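Local structure of protein Bug27 (Bordetella pertussis, 2QPQ) at residues Val53-Val58 / Ser67-Asn72; Ser112-Lys115 / Glu119-Ala122. The protein probably captures a small solute in the periplasm, closing on it between two alpha/beta domains like a Venus flytrap, as solute-binding proteins of the Bug family do. One frame throughout, in Å; residues are numbered along the deposited sequence.

Contact 1: Val53-Val58 / Ser67-Asn72; sequences VGARLV and SLLMVN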
ATOM      1  N   VAL A  53      -0.705  16.284   1.590  1.00 18.13           N
ATOM      2  CA  VAL A  53      -0.037  17.514   1.154  1.00 19.12           C
ATOM      3  C   VAL A  53       0.258  17.348  -0.328  1.00 17.72           C
ATOM      4  O   VAL A  53      -0.074  18.220  -1.130  1.00 16.94           O
ATOM      5  CB  VAL A  53       1.237  17.844   1.976  1.00 19.29           C
ATOM      6  CG1 VAL A  53       2.134  18.964   1.312  1.00 19.90           C
ATOM      7  CG2 VAL A  53       0.855  18.216   3.444  1.00 19.77           C
ATOM      8  N   GLY A  54       0.872  16.225  -0.681  1.00 16.99           N
ATOM      9  CA  GLY A  54       1.187  15.953  -2.085  1.00 16.86           C
ATOM     10  C   GLY A  54      -0.068  15.884  -2.947  1.00 15.98           C
ATOM     11  O   GLY A  54      -0.067  16.378  -4.070  1.00 15.99           O
ATOM     12  N   ALA A  55      -1.128  15.252  -2.428  1.00 15.78           N
ATOM     13  CA  ALA A  55      -2.375  15.137  -3.170  1.00 15.83           C
ATOM     14  C   ALA A  55      -2.972  16.529  -3.452  1.00 17.40           C
ATOM     15  O   ALA A  55      -3.341  16.829  -4.580  1.00 17.05           O
ATOM     16  CB  ALA A  55      -3.405  14.207  -2.425  1.00 15.29           C
ATOM     17  N   ARG A  56      -3.022  17.396  -2.443  1.00 18.50           N
ATOM     18  CA  ARG A  56      -3.610  18.726  -2.650  1.00 19.80           C
ATOM     19  C   ARG A  56      -2.801  19.505  -3.695  1.00 19.38           C
ATOM     20  O   ARG A  56      -3.355  20.205  -4.528  1.00 18.81           O
ATOM     21  CB  ARG A  56      -3.628  19.491  -1.331  1.00 20.91           C
ATOM     22  CG  ARG A  56      -4.480  20.776  -1.394  1.00 26.40           C
ATOM     23  CD  ARG A  56      -4.181  21.642  -0.192  1.00 33.80           C
ATOM     24  NE  ARG A  56      -5.353  22.409   0.257  1.00 41.87           N
ATOM     25  CZ  ARG A  56      -5.327  23.283   1.261  1.00 41.62           C
ATOM     26  NH1 ARG A  56      -4.186  23.510   1.912  1.00 46.78           N
ATOM     27  NH2 ARG A  56      -6.438  23.939   1.608  1.00 48.36           N
ATOM     28  N   LEU A  57      -1.484  19.352  -3.653  1.00 18.90           N
ATOM     29  CA  LEU A  57      -0.597  19.994  -4.588  1.00 19.44           C
ATOM     30  C   LEU A  57      -0.960  19.583  -6.027  1.00 19.25           C
ATOM     31  O   LEU A  57      -1.192  20.436  -6.884  1.00 19.36           O
ATOM     32  CB  LEU A  57       0.854  19.620  -4.270  1.00 19.87           C
ATOM     33  CG  LEU A  57       1.972  20.236  -5.117  1.00 20.59           C
ATOM     34  CD1 LEU A  57       1.960  21.761  -4.944  1.00 25.02           C
ATOM     35  CD2 LEU A  57       3.330  19.700  -4.723  1.00 22.22           C
ATOM     36  N   VAL A  58      -0.991  18.276  -6.295  1.00 18.07           N
ATOM     37  CA  VAL A  58      -1.354  17.821  -7.624  1.00 17.39           C
ATOM     38  C   VAL A  58      -2.777  18.192  -8.042  1.00 17.42           C
ATOM     39  O   VAL A  58      -2.979  18.512  -9.200  1.00 17.93           O
ATOM     40  CB  VAL A  58      -1.068  16.298  -7.811  1.00 16.79           C
ATOM     41  CG1 VAL A  58      -1.458  15.808  -9.219  1.00 17.18           C
ATOM     42  CG2 VAL A  58       0.437  16.063  -7.592  1.00 14.66           C
ATOM     43  N   SER A  67       2.098  16.867 -14.270  1.00 17.68           N
ATOM     44  CA  SER A  67       2.068  16.757 -12.816  1.00 16.47           C
ATOM     45  C   SER A  67       1.345  15.468 -12.483  1.00 16.30           C
ATOM     46  O   SER A  67       0.164  15.279 -12.828  1.00 16.34           O
ATOM     47  CB  SER A  67       1.339  17.935 -12.156  1.00 15.97           C
ATOM     48  OG  SER A  67       1.956  19.177 -12.512  1.00 17.42           O
ATOM     49  N   LEU A  68       2.044  14.589 -11.780  1.00 15.73           N
ATOM     50  CA  LEU A  68       1.484  13.286 -11.438  1.00 16.23           C
ATOM     51  C   LEU A  68       1.659  13.048  -9.945  1.00 15.20           C
ATOM     52  O   LEU A  68       2.532  13.646  -9.309  1.00 15.92           O
ATOM     53  CB  LEU A  68       2.186  12.168 -12.219  1.00 17.20           C
ATOM     54  CG  LEU A  68       2.061  12.142 -13.742  1.00 18.91           C
ATOM     55  CD1 LEU A  68       3.219  12.941 -14.307  1.00 20.09           C
ATOM     56  CD2 LEU A  68       2.175  10.674 -14.214  1.00 20.11           C
ATOM     57  N   LEU A  69       0.809  12.195  -9.394  1.00 14.48           N
ATOM     58  CA  LEU A  69       0.840  11.862  -7.985  1.00 13.70           C
ATOM     59  C   LEU A  69       1.107  10.377  -7.868  1.00 13.98           C
ATOM     60  O   LEU A  69       0.352   9.579  -8.408  1.00 14.00           O
ATOM     61  CB  LEU A  69      -0.509  12.202  -7.327  1.00 13.51           C
ATOM     62  CG  LEU A  69      -0.457  12.047  -5.800  1.00 13.46           C
ATOM     63  CD1 LEU A  69       0.395  13.172  -5.140  1.00 14.23           C
ATOM     64  CD2 LEU A  69      -1.908  12.039  -5.266  1.00 12.71           C
ATOM     65  N   MET A  70       2.209  10.010  -7.224  1.00 14.30           N
ATOM     66  CA  MET A  70       2.476   8.588  -6.962  1.00 14.96           C
ATOM     67  C   MET A  70       1.782   8.187  -5.662  1.00 14.55           C
ATOM     68  O   MET A  70       2.071   8.756  -4.620  1.00 15.94           O
ATOM     69  CB  MET A  70       3.983   8.292  -6.843  1.00 14.44           C
ATOM     70  CG  MET A  70       4.184   6.761  -6.689  1.00 14.91           C
ATOM     71  SD  MET A  70       4.312   5.968  -8.335  1.00 21.41           S
ATOM     72  CE  MET A  70       4.089   4.262  -7.903  1.00 18.56           C
ATOM     73  N   VAL A  71       0.869   7.232  -5.749  1.00 14.30           N
ATOM     74  CA  VAL A  71       0.001   6.830  -4.633  1.00 14.77           C
ATOM     75  C   VAL A  71       0.139   5.351  -4.296  1.00 15.21           C
ATOM     76  O   VAL A  71       0.521   4.511  -5.132  1.00 15.06           O
ATOM     77  CB  VAL A  71      -1.541   7.169  -4.908  1.00 14.22           C
ATOM     78  CG1 VAL A  71      -1.746   8.691  -5.022  1.00 12.57           C
ATOM     79  CG2 VAL A  71      -2.106   6.454  -6.231  1.00 13.12           C
ATOM     80  N   ASN A  72      -0.254   5.024  -3.077  1.00 15.99           N
ATOM     81  CA  ASN A  72      -0.609   3.659  -2.782  1.00 16.55           C
ATOM     82  C   ASN A  72      -2.015   3.640  -2.174  1.00 16.41           C
ATOM     83  O   ASN A  72      -2.674   4.681  -2.093  1.00 16.75           O
ATOM     84  CB  ASN A  72       0.438   2.994  -1.880  1.00 16.84           C
ATOM     85  CG  ASN A  72       0.614   3.713  -0.555  1.00 18.67           C
ATOM     86  OD1 ASN A  72       1.675   4.274  -0.276  1.00 25.07           O
ATOM     87  ND2 ASN A  72      -0.398   3.685   0.261  1.00 14.37           N
TER
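Leu69 rises from strand 67-72 and slots its isobutyl fork against the strand-facing side of helix 52-59, where Gly54, Ala55 and Val58 receive it. Apolar side-chain contacts come first. Leu69 CD1 lies 3.8 Å from Val58 CG2, and Leu69 CD2 lies 3.9 Å from Ala55 CB, so CD1 sits among Gly54, Ala55 and Val58 while CD2 rests on Ala55. With Leu69 CG anti to the backbone N (chi1 -172°), the fork is carried toward Gly54 and Ala55, and Val58 is left beside CB and CD1. Beta-branched Val58 suits this helix face because both of its methyls reach the strand.

A second group of contacts sets methyls against backbone. Leu69 CD1 comes within 3.4 Å of Gly54 O; as glycine carries no side chain, the methyl can nestle close to the helix backbone. In return, Val58 CG2 sits 3.6 Å from Leu68 O, and Val58 CG1 is 4.0 Å from Ser67 O. The CB of Leu68 points to the far side of the strand, where its side chain meets Val234. Ser67 OG is taken up by a hydrogen bond with Arg61.

The segments run nearly antiparallel, 155° between their directions and 8.3 Å apart at closest approach. They form the second half of a beta-alpha-beta crossover: strands 41-45 and 67-72 flank strand 10-14, parallel to it, and Ile13 of that central strand also touches Val58 and Leu69. With strand 227-235 pairing antiparallel along the other edge of strand 67-72, this is the strand order of type II periplasmic binding proteins. No hydrogen bond joins helix to strand; the backbone atoms that meet methyls add only van der Waals contact, Gly54 O being already bonded to Val58 N, so the contact is essentially dispersive and hydrophobic.

Contact 2: Ser112-Lys115 / Glu119-Ala122; sequences SKYK and ELMA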
ATOM      1  N   SER A 112       8.153 -17.535  18.275  1.00 30.52           N
ATOM      2  CA  SER A 112       6.870 -17.088  18.847  1.00 28.28           C
ATOM      3  C   SER A 112       5.917 -18.250  19.170  1.00 28.48           C
ATOM      4  O   SER A 112       5.875 -19.236  18.435  1.00 28.16           O
ATOM      5  CB  SER A 112       6.166 -16.201  17.823  1.00 27.46           C
ATOM      6  OG  SER A 112       4.827 -15.979  18.181  1.00 24.37           O
ATOM      7  N   LYS A 113       5.122 -18.094  20.219  1.00 28.41           N
ATOM      8  CA  LYS A 113       4.067 -19.062  20.555  1.00 30.24           C
ATOM      9  C   LYS A 113       2.999 -19.183  19.491  1.00 30.04           C
ATOM     10  O   LYS A 113       2.265 -20.168  19.495  1.00 30.95           O
ATOM     11  CB  LYS A 113       3.384 -18.729  21.884  1.00 30.58           C
ATOM     12  CG  LYS A 113       2.701 -17.375  21.897  1.00 32.46           C
ATOM     13  CD  LYS A 113       1.988 -17.174  23.202  1.00 34.43           C
ATOM     14  CE  LYS A 113       1.434 -15.773  23.302  1.00 39.57           C
ATOM     15  NZ  LYS A 113       0.714 -15.582  24.623  1.00 35.88           N
ATOM     16  N   TYR A 114       2.890 -18.183  18.604  1.00 29.22           N
ATOM     17  CA  TYR A 114       1.879 -18.215  17.554  1.00 28.89           C
ATOM     18  C   TYR A 114       2.470 -18.858  16.330  1.00 29.20           C
ATOM     19  O   TYR A 114       3.314 -18.274  15.643  1.00 28.02           O
ATOM     20  CB  TYR A 114       1.381 -16.811  17.169  1.00 28.68           C
ATOM     21  CG  TYR A 114       0.816 -15.992  18.283  1.00 27.48           C
ATOM     22  CD1 TYR A 114      -0.259 -16.455  19.054  1.00 26.64           C
ATOM     23  CD2 TYR A 114       1.328 -14.718  18.551  1.00 25.92           C
ATOM     24  CE1 TYR A 114      -0.796 -15.675  20.089  1.00 25.19           C
ATOM     25  CE2 TYR A 114       0.816 -13.949  19.585  1.00 26.78           C
ATOM     26  CZ  TYR A 114      -0.262 -14.439  20.338  1.00 26.83           C
ATOM     27  OH  TYR A 114      -0.780 -13.640  21.329  1.00 30.05           O
ATOM     28  N   LYS A 115       1.999 -20.073  16.067  1.00 29.52           N
ATOM     29  CA  LYS A 115       2.472 -20.896  14.980  1.00 30.30           C
ATOM     30  C   LYS A 115       1.603 -20.733  13.721  1.00 29.27           C
ATOM     31  O   LYS A 115       2.076 -20.900  12.577  1.00 29.89           O
ATOM     32  CB  LYS A 115       2.466 -22.372  15.486  1.00 34.30           C
ATOM     33  CG  LYS A 115       3.766 -22.875  16.208  1.00 29.14           C
ATOM     34  CD  LYS A 115       4.316 -22.041  17.388  1.00 42.04           C
ATOM     35  CE  LYS A 115       5.532 -22.756  18.094  1.00 30.61           C
ATOM     36  NZ  LYS A 115       6.373 -21.947  19.096  1.00 39.11           N
ATOM     37  N   GLU A 119      -4.183 -19.734  15.803  1.00 27.55           N
ATOM     38  CA  GLU A 119      -3.720 -19.580  17.178  1.00 28.65           C
ATOM     39  C   GLU A 119      -3.763 -18.126  17.634  1.00 27.71           C
ATOM     40  O   GLU A 119      -4.119 -17.838  18.780  1.00 28.09           O
ATOM     41  CB  GLU A 119      -2.303 -20.161  17.326  1.00 28.08           C
ATOM     42  CG  GLU A 119      -2.304 -21.712  17.365  1.00 30.85           C
ATOM     43  CD  GLU A 119      -0.926 -22.342  17.327  1.00 31.76           C
ATOM     44  OE1 GLU A 119       0.082 -21.642  17.575  1.00 33.81           O
ATOM     45  OE2 GLU A 119      -0.846 -23.576  17.077  1.00 36.14           O
ATOM     46  N   LEU A 120      -3.389 -17.219  16.739  1.00 26.76           N
ATOM     47  CA  LEU A 120      -3.418 -15.779  17.047  1.00 26.68           C
ATOM     48  C   LEU A 120      -4.860 -15.326  17.300  1.00 26.58           C
ATOM     49  O   LEU A 120      -5.159 -14.656  18.298  1.00 26.34           O
ATOM     50  CB  LEU A 120      -2.806 -14.977  15.870  1.00 26.06           C
ATOM     51  CG  LEU A 120      -2.949 -13.450  15.953  1.00 27.05           C
ATOM     52  CD1 LEU A 120      -2.026 -12.961  17.056  1.00 26.09           C
ATOM     53  CD2 LEU A 120      -2.645 -12.743  14.625  1.00 26.70           C
ATOM     54  N   MET A 121      -5.749 -15.695  16.379  1.00 27.18           N
ATOM     55  CA  MET A 121      -7.160 -15.325  16.467  1.00 27.79           C
ATOM     56  C   MET A 121      -7.847 -15.888  17.726  1.00 27.90           C
ATOM     57  O   MET A 121      -8.603 -15.182  18.372  1.00 28.70           O
ATOM     58  CB  MET A 121      -7.911 -15.695  15.192  1.00 27.50           C
ATOM     59  CG  MET A 121      -7.483 -14.906  13.957  1.00 27.04           C
ATOM     60  SD  MET A 121      -8.393 -15.367  12.474  1.00 28.95           S
ATOM     61  CE  MET A 121      -7.962 -17.095  12.249  1.00 26.20           C
ATOM     62  N   ALA A 122      -7.566 -17.148  18.063  1.00 28.93           N
ATOM     63  CA  ALA A 122      -7.982 -17.752  19.343  1.00 28.72           C
ATOM     64  C   ALA A 122      -7.495 -16.900  20.522  1.00 28.78           C
ATOM     65  O   ALA A 122      -8.284 -16.556  21.387  1.00 29.20           O
ATOM     66  CB  ALA A 122      -7.445 -19.210  19.461  1.00 28.39           C
TER
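Tyr114 and Leu120 meet ring to methyl, where a loop containing an ST turn at Ser112 folds against the helix it leads into. Leu120 CD1 stands over one ring face, 3.9 Å from the centroid of Tyr114 and only 11° off the normal, a well-centred CH-pi contact. Tyr114 CD1 also packs 3.8 Å from Leu120 CA. Leucine suits the place because its branched end puts a methyl over the ring while the rest of the side chain is buried.

The polar half of the first shell belongs to Glu119. Its side chain, extended beyond CG (chi2 172°), reaches back to the loop, and OE1 accepts from Lys115 N at 2.9 Å. The bond is fairly straight at hydrogen, 163°, though the donor stands above the carboxylate plane.

Further out, the loop shapes itself. Ser112 OG accepts from Tyr114 N at 3.0 Å, closing the ST turn and steadying the backbone that carries the ring, while Lys113 CG covers the ring face opposite Leu120, 4.1 Å above its plane. At the helix start Thr116 OG1 bonds Glu119 N, holding the base of the glutamate. Val131 and Leu199 touch both Tyr114 and Leu120, so the pair packs against strand 196-201 and the loop at Val131, with Leu120 buried and Tyr114 partly exposed.

The ammonium group of Lys115 is not in contact with the Glu119 carboxylate: the lysine chain bends at chi2 and doubles back, placing NZ in a hydrogen bond 2.8 Å from Ser112 O, above that carbonyl's plane.

The two contacts share no element and sit on opposite sides of the chain's centre, with their centres about 39 Å apart. Contact 1 is core: every residue that touches is buried, and helix 52-59 meets a strand of the sheet through aliphatic side chains set against one another and against backbone, with no hydrogen bond. Contact 2 lies at the surface, 112-115 being a loop that turns into helix 117-123, and there only Leu120 is buried. Its chemistry is mixed: one CH-pi contact and a single backbone-to-carboxylate hydrogen bond across it, with further bonds inside the loop. A leucine is central to both, meeting a glycine-containing helix face in contact 1 and an aromatic ring in contact 2.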